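Local structure of putative tryptophan halogenase (Xanthomonas campestris pv. campestris, 6Y1W) at residues A33-S36 with K37-R41; E476-R479 with Q480-A484. The protein is a flavin-dependent halogenase that probably uses FAD to halogenate tryptophan or a related aromatic substrate. All blocks are in the same frame, centred on the assembly; numbering follows the deposited sequence. Where two conformers were deposited one is given.

Interaction 1 of 2, residues A33-S36 with K37-R41; sequences AALS and KLLGR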
ATOM      1  N   ALA A  33       7.429 -26.483   1.162  1.00 12.32           N
ATOM      2  CA  ALA A  33       6.149 -26.699   0.495  1.00 13.62           C
ATOM      3  C   ALA A  33       5.919 -25.680  -0.604  1.00 15.18           C
ATOM      4  O   ALA A  33       5.568 -26.039  -1.737  1.00 14.52           O
ATOM      5  CB  ALA A  33       5.012 -26.643   1.534  1.00 15.15           C
ATOM      6  N   ALA A  34       6.097 -24.391  -0.289  1.00 14.41           N
ATOM      7  CA  ALA A  34       5.843 -23.362  -1.289  1.00 13.07           C
ATOM      8  C   ALA A  34       6.879 -23.414  -2.409  1.00 13.38           C
ATOM      9  O   ALA A  34       6.518 -23.244  -3.584  1.00 14.87           O
ATOM     10  CB  ALA A  34       5.842 -21.978  -0.631  1.00 17.70           C
ATOM     11  N   LEU A  35       8.160 -23.613  -2.059  1.00 15.10           N
ATOM     12  CA  LEU A  35       9.205 -23.622  -3.084  1.00 12.86           C
ATOM     13  C   LEU A  35       9.042 -24.819  -4.011  1.00 16.19           C
ATOM     14  O   LEU A  35       9.209 -24.683  -5.232  1.00 16.23           O
ATOM     15  CB  LEU A  35      10.587 -23.638  -2.418  1.00 15.56           C
ATOM     16  CG  LEU A  35      11.789 -23.661  -3.346  1.00 25.20           C
ATOM     17  CD1 LEU A  35      11.764 -22.343  -4.160  1.00 23.64           C
ATOM     18  CD2 LEU A  35      13.098 -23.783  -2.512  1.00 21.40           C
ATOM     19  N   SER A  36       8.717 -26.002  -3.457  1.00 13.69           N
ATOM     20  CA  SER A  36       8.611 -27.185  -4.304  1.00 14.61           C
ATOM     21  C   SER A  36       7.346 -27.142  -5.150  1.00 16.74           C
ATOM     22  O   SER A  36       7.368 -27.557  -6.318  1.00 15.51           O
ATOM     23  CB  SER A  36       8.682 -28.476  -3.467  1.00 16.03           C
ATOM     24  OG  SER A  36       7.515 -28.640  -2.640  1.00 15.37           O
ATOM     25  N   LYS A  37       6.245 -26.628  -4.590  1.00 12.82           N
ATOM     26  CA  LYS A  37       5.017 -26.460  -5.369  1.00 15.59           C
ATOM     27  C   LYS A  37       5.272 -25.629  -6.620  1.00 18.96           C
ATOM     28  O   LYS A  37       4.955 -26.057  -7.738  1.00 17.08           O
ATOM     29  CB  LYS A  37       3.927 -25.810  -4.495  1.00 15.83           C
ATOM     30  CG  LYS A  37       2.813 -25.045  -5.302  1.00 20.91           C
ATOM     31  CD  LYS A  37       1.936 -25.989  -6.035  1.00 26.15           C
ATOM     32  CE  LYS A  37       0.781 -25.249  -6.730  1.00 16.24           C
ATOM     33  NZ  LYS A  37      -0.058 -26.264  -7.323  1.00 21.07           N
ATOM     34  N   LEU A  38       5.948 -24.482  -6.458  1.00 14.73           N
ATOM     35  CA  LEU A  38       6.094 -23.532  -7.559  1.00 14.90           C
ATOM     36  C   LEU A  38       7.250 -23.888  -8.486  1.00 16.02           C
ATOM     37  O   LEU A  38       7.112 -23.775  -9.705  1.00 16.04           O
ATOM     38  CB  LEU A  38       6.285 -22.117  -7.013  1.00 12.88           C
ATOM     39  CG  LEU A  38       6.384 -21.008  -8.047  1.00 16.49           C
ATOM     40  CD1 LEU A  38       5.078 -20.804  -8.682  1.00 18.67           C
ATOM     41  CD2 LEU A  38       6.881 -19.732  -7.376  1.00 19.79           C
ATOM     42  N   LEU A  39       8.409 -24.294  -7.931  1.00 14.72           N
ATOM     43  CA  LEU A  39       9.639 -24.403  -8.708  1.00 12.63           C
ATOM     44  C   LEU A  39      10.288 -25.783  -8.608  1.00 13.07           C
ATOM     45  O   LEU A  39      11.423 -25.948  -9.067  1.00 19.90           O
ATOM     46  CB  LEU A  39      10.649 -23.312  -8.273  1.00 16.13           C
ATOM     47  CG  LEU A  39      10.206 -21.884  -8.610  1.00 15.42           C
ATOM     48  CD1 LEU A  39      11.162 -20.834  -8.050  1.00 18.08           C
ATOM     49  CD2 LEU A  39      10.115 -21.739 -10.127  1.00 17.40           C
ATOM     50  N   GLY A  40       9.617 -26.770  -7.998  1.00 14.41           N
ATOM     51  CA  GLY A  40      10.232 -28.079  -7.818  1.00 14.10           C
ATOM     52  C   GLY A  40      10.575 -28.776  -9.135  1.00 18.67           C
ATOM     53  O   GLY A  40      11.350 -29.733  -9.131  1.00 18.63           O
ATOM     54  N   ARG A  41       9.986 -28.348 -10.260  1.00 16.56           N
ATOM     55  CA  ARG A  41      10.388 -28.970 -11.540  1.00 15.55           C
ATOM     56  C   ARG A  41      11.730 -28.455 -12.021  1.00 19.75           C
ATOM     57  O   ARG A  41      12.370 -29.085 -12.881  1.00 23.05           O
ATOM     58  CB  ARG A  41       9.339 -28.717 -12.630  1.00 15.01           C
ATOM     59  CG  ARG A  41       8.066 -29.461 -12.341  1.00 16.66           C
ATOM     60  CD  ARG A  41       6.933 -28.999 -13.276  1.00 25.38           C
ATOM     61  NE  ARG A  41       7.332 -28.998 -14.677  1.00 31.06           N
ATOM     62  CZ  ARG A  41       6.955 -29.935 -15.543  1.00 63.70           C
ATOM     63  NH1 ARG A  41       6.176 -30.931 -15.125  1.00 49.23           N
ATOM     64  NH2 ARG A  41       7.351 -29.884 -16.814  1.00 50.61           N
TER
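The C-terminal part of helix 25-39, the helix of a beta-alpha-beta unit between strands 18-22 and 44-49, brings Leu-35 against Leu-39 one turn further on. Their branches meet methyl to methyl, CD1 of Leu-35 lying 4.2 Å from CD1 of Leu-39. Beneath them the backbone bond from Leu-39 N to Leu-35 O measures 2.8 Å. Two residues earlier, Lys-37 N is bound to Ala-33 O at 3.0 Å, and Lys-37 CB also leans on that carbonyl oxygen, 3.2 Å away.

The ladder changes character at Gly-40, whose N reaches Ser-36 O at 2.9 Å. This bond is clearly bent, with an angle of 136° at the hydrogen, and the donor stands above the carbonyl plane instead of on a lone pair.

Two polar side chains turn elsewhere. The hydroxyl of Ser-36 lies between its own N and carbonyl carbon (chi1 69°) and is hydrogen-bonded to Ala-32 O, back along the helix; its OG passes 3.1 Å from Lys-37 N without bonding to it. Lys-37 bends at chi2 (71°) and then runs straight, carrying NZ away from the turn to a salt bridge with Glu-74.

Several neighbours cover the apolar side. Ala-33 presents its methyl to Leu-174 and Phe-177 of helix 167-180, and Ala-34 to Ile-358 and Leu-362 of helix 350-363, while Leu-38 and Leu-39 touch His-115 and Val-462 of the second subunit. Such a helix, preceded by a glycine-rich turn around Gly-23 to Gly-25 where FAD probably binds, and running between two parallel strands, is consistent with the Rossmann-type dinucleotide-binding fold.

Interaction 2 of 2, residues E476-R479 with Q480-A484; sequences EGIR and QRVEA
Arg-481 folds back over the preceding turn and lays one face of its guanidinium on the backbone at Gly-477. The oxygen of Gly-477 sits 3.3 Å above the plane of the Arg-481 guanidinium, over its centre, so the charged group meets that oxygen face-on and its N-H bonds point elsewhere; a hydrogen bond from NH1 does not form. The bend at chi3 (-75°) brings the group back here, and NH2 of Arg-481 comes within 3.7 Å of Ile-478 CG1. Meanwhile, the same glycine oxygen accepts Arg-481 N at 3.1 Å.

Gln-480 also lies along a carbonyl, its CG 3.2 Å from Glu-476 O. On the buried side, Val-482 CG2 rests 3.4 Å from Ile-478 O. Ile-478 O also takes the nearly straight bond of Val-482 N (167°).

The same turn carries an i to i+3 ion pair. Arg-479 grips the carboxylate of Glu-476 side-on, with NE to OE2 at 2.7 Å and NH2 to OE1 at 2.9 Å; OE2 lies in the guanidinium plane. This grip is described for one of two deposited conformers of Glu-476. Arg-134 packs on the Glu-476 side chain, which probably gathers a second positive charge about the carboxylate. The Glu-483 carboxylate does not join this pair; its OE2 forms a salt bridge with Arg-144, while its CG lies 3.4 Å from Arg-479 O.

Placed in the fold, helix 468-486 sets Ile-478 and Arg-479 against the loops holding Thr-113 and Tyr-139, while Glu-483 ties it to helix 141-148 through Arg-144.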
ATOM      1  N   GLU A 476     -28.033   1.892  14.064  1.00 22.77           N
ATOM      2  CA  GLU A 476     -28.935   0.761  14.302  0.77 20.85           C
ATOM      3  C   GLU A 476     -29.135  -0.087  13.050  1.00 23.31           C
ATOM      4  O   GLU A 476     -29.317  -1.305  13.160  1.00 22.82           O
ATOM      5  CB  GLU A 476     -30.289   1.246  14.833  0.77 21.79           C
ATOM      6  CG  GLU A 476     -30.328   1.409  16.332  0.77 23.22           C
ATOM      7  CD  GLU A 476     -30.072   0.095  17.068  0.77 34.61           C
ATOM      8  OE1 GLU A 476     -31.026  -0.704  17.205  0.77 30.50           O
ATOM      9  OE2 GLU A 476     -28.916  -0.132  17.507  0.77 23.91           O
ATOM     10  N   GLY A 477     -29.114   0.523  11.857  1.00 18.71           N
ATOM     11  CA  GLY A 477     -29.191  -0.273  10.641  1.00 19.06           C
ATOM     12  C   GLY A 477     -28.004  -1.207  10.507  1.00 25.66           C
ATOM     13  O   GLY A 477     -28.162  -2.377  10.150  1.00 21.59           O
ATOM     14  N   ILE A 478     -26.803  -0.708  10.822  1.00 18.40           N
ATOM     15  CA  ILE A 478     -25.614  -1.573  10.865  1.00 17.69           C
ATOM     16  C   ILE A 478     -25.794  -2.692  11.897  1.00 20.41           C
ATOM     17  O   ILE A 478     -25.552  -3.877  11.607  1.00 20.48           O
ATOM     18  CB  ILE A 478     -24.360  -0.728  11.164  1.00 17.16           C
ATOM     19  CG1 ILE A 478     -24.022   0.198   9.974  1.00 19.36           C
ATOM     20  CG2 ILE A 478     -23.160  -1.614  11.525  1.00 20.64           C
ATOM     21  CD1 ILE A 478     -23.080   1.308  10.372  1.00 19.43           C
ATOM     22  N   ARG A 479     -26.214  -2.348  13.119  1.00 19.14           N
ATOM     23  CA  ARG A 479     -26.317  -3.381  14.154  1.00 22.02           C
ATOM     24  C   ARG A 479     -27.349  -4.440  13.773  1.00 21.63           C
ATOM     25  O   ARG A 479     -27.162  -5.639  14.059  1.00 21.15           O
ATOM     26  CB  ARG A 479     -26.649  -2.751  15.503  1.00 18.39           C
ATOM     27  CG  ARG A 479     -26.430  -3.712  16.678  1.00 24.32           C
ATOM     28  CD  ARG A 479     -26.641  -3.046  18.001  1.00 27.17           C
ATOM     29  NE  ARG A 479     -28.031  -2.646  18.168  1.00 27.83           N
ATOM     30  CZ  ARG A 479     -28.989  -3.490  18.519  1.00 40.93           C
ATOM     31  NH1 ARG A 479     -28.687  -4.765  18.747  1.00 42.74           N
ATOM     32  NH2 ARG A 479     -30.235  -3.062  18.647  1.00 38.11           N
ATOM     33  N   GLN A 480     -28.450  -4.026  13.129  1.00 20.33           N
ATOM     34  CA  GLN A 480     -29.460  -5.004  12.729  1.00 22.69           C
ATOM     35  C   GLN A 480     -28.942  -5.942  11.655  1.00 20.97           C
ATOM     36  O   GLN A 480     -29.269  -7.138  11.666  1.00 22.34           O
ATOM     37  CB  GLN A 480     -30.733  -4.305  12.243  1.00 24.51           C
ATOM     38  CG  GLN A 480     -31.461  -3.619  13.356  1.00 24.33           C
ATOM     39  CD  GLN A 480     -32.561  -2.695  12.841  1.00 39.82           C
ATOM     40  OE1 GLN A 480     -32.757  -2.550  11.629  1.00 43.59           O
ATOM     41  NE2 GLN A 480     -33.267  -2.047  13.763  1.00 44.29           N
ATOM     42  N   ARG A 481     -28.121  -5.424  10.734  1.00 18.20           N
ATOM     43  CA  ARG A 481     -27.528  -6.279   9.722  1.00 17.97           C
ATOM     44  C   ARG A 481     -26.510  -7.243  10.346  1.00 21.28           C
ATOM     45  O   ARG A 481     -26.511  -8.434  10.029  1.00 20.65           O
ATOM     46  CB  ARG A 481     -26.911  -5.418   8.626  1.00 21.34           C
ATOM     47  CG  ARG A 481     -27.990  -4.704   7.763  1.00 31.81           C
ATOM     48  CD  ARG A 481     -27.387  -4.002   6.549  1.00 41.02           C
ATOM     49  NE  ARG A 481     -26.707  -2.762   6.921  1.00 46.33           N
ATOM     50  CZ  ARG A 481     -27.315  -1.588   7.078  1.00 49.55           C
ATOM     51  NH1 ARG A 481     -28.626  -1.472   6.893  1.00 45.71           N
ATOM     52  NH2 ARG A 481     -26.606  -0.525   7.423  1.00 37.52           N
ATOM     53  N   VAL A 482     -25.700  -6.772  11.306  1.00 18.62           N
ATOM     54  CA  VAL A 482     -24.791  -7.689  12.016  1.00 16.46           C
ATOM     55  C   VAL A 482     -25.574  -8.800  12.705  1.00 18.15           C
ATOM     56  O   VAL A 482     -25.232  -9.988  12.603  1.00 22.77           O
ATOM     57  CB  VAL A 482     -23.951  -6.900  13.037  1.00 13.80           C
ATOM     58  CG1 VAL A 482     -23.259  -7.831  14.103  1.00 19.73           C
ATOM     59  CG2 VAL A 482     -22.973  -5.999  12.336  1.00 18.77           C
ATOM     60  N   GLU A 483     -26.615  -8.429  13.466  1.00 17.02           N
ATOM     61  CA  GLU A 483     -27.331  -9.442  14.221  1.00 18.41           C
ATOM     62  C   GLU A 483     -28.062 -10.410  13.299  1.00 20.99           C
ATOM     63  O   GLU A 483     -28.154 -11.596  13.621  1.00 19.93           O
ATOM     64  CB  GLU A 483     -28.278  -8.768  15.215  1.00 16.17           C
ATOM     65  CG  GLU A 483     -27.568  -8.089  16.387  1.00 19.67           C
ATOM     66  CD  GLU A 483     -26.587  -9.002  17.081  1.00 22.04           C
ATOM     67  OE1 GLU A 483     -27.038 -10.015  17.686  1.00 25.90           O
ATOM     68  OE2 GLU A 483     -25.368  -8.704  17.035  1.00 20.11           O
ATOM     69  N   ALA A 484     -28.575  -9.941  12.162  1.00 19.24           N
ATOM     70  CA  ALA A 484     -29.287 -10.861  11.270  1.00 19.84           C
ATOM     71  C   ALA A 484     -28.324 -11.852  10.637  1.00 27.81           C
ATOM     72  O   ALA A 484     -28.684 -13.010  10.373  1.00 22.01           O
ATOM     73  CB  ALA A 484     -30.026 -10.086  10.190  1.00 20.19           C
TER

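Overall arrangement
Both contacts are made along single helices, and they illustrate two settings for the same backbone ladder. Interaction 1, near the start of the chain, lies on helix 25-39 within the probable nucleotide-binding core; interaction 2 comes much later, on helix 468-486. They lie on different helices and do not touch: their centres are 45 Å apart and their nearest atoms about 35 Å. Residues 33-41 are largely buried and also meet the second subunit, whereas residues 476-484 are partly exposed, touch no other chain of the assembly and lie away from the predicted FAD and tryptophan sites. One belongs to the presumed cofactor-binding framework, the other to a peripheral helix.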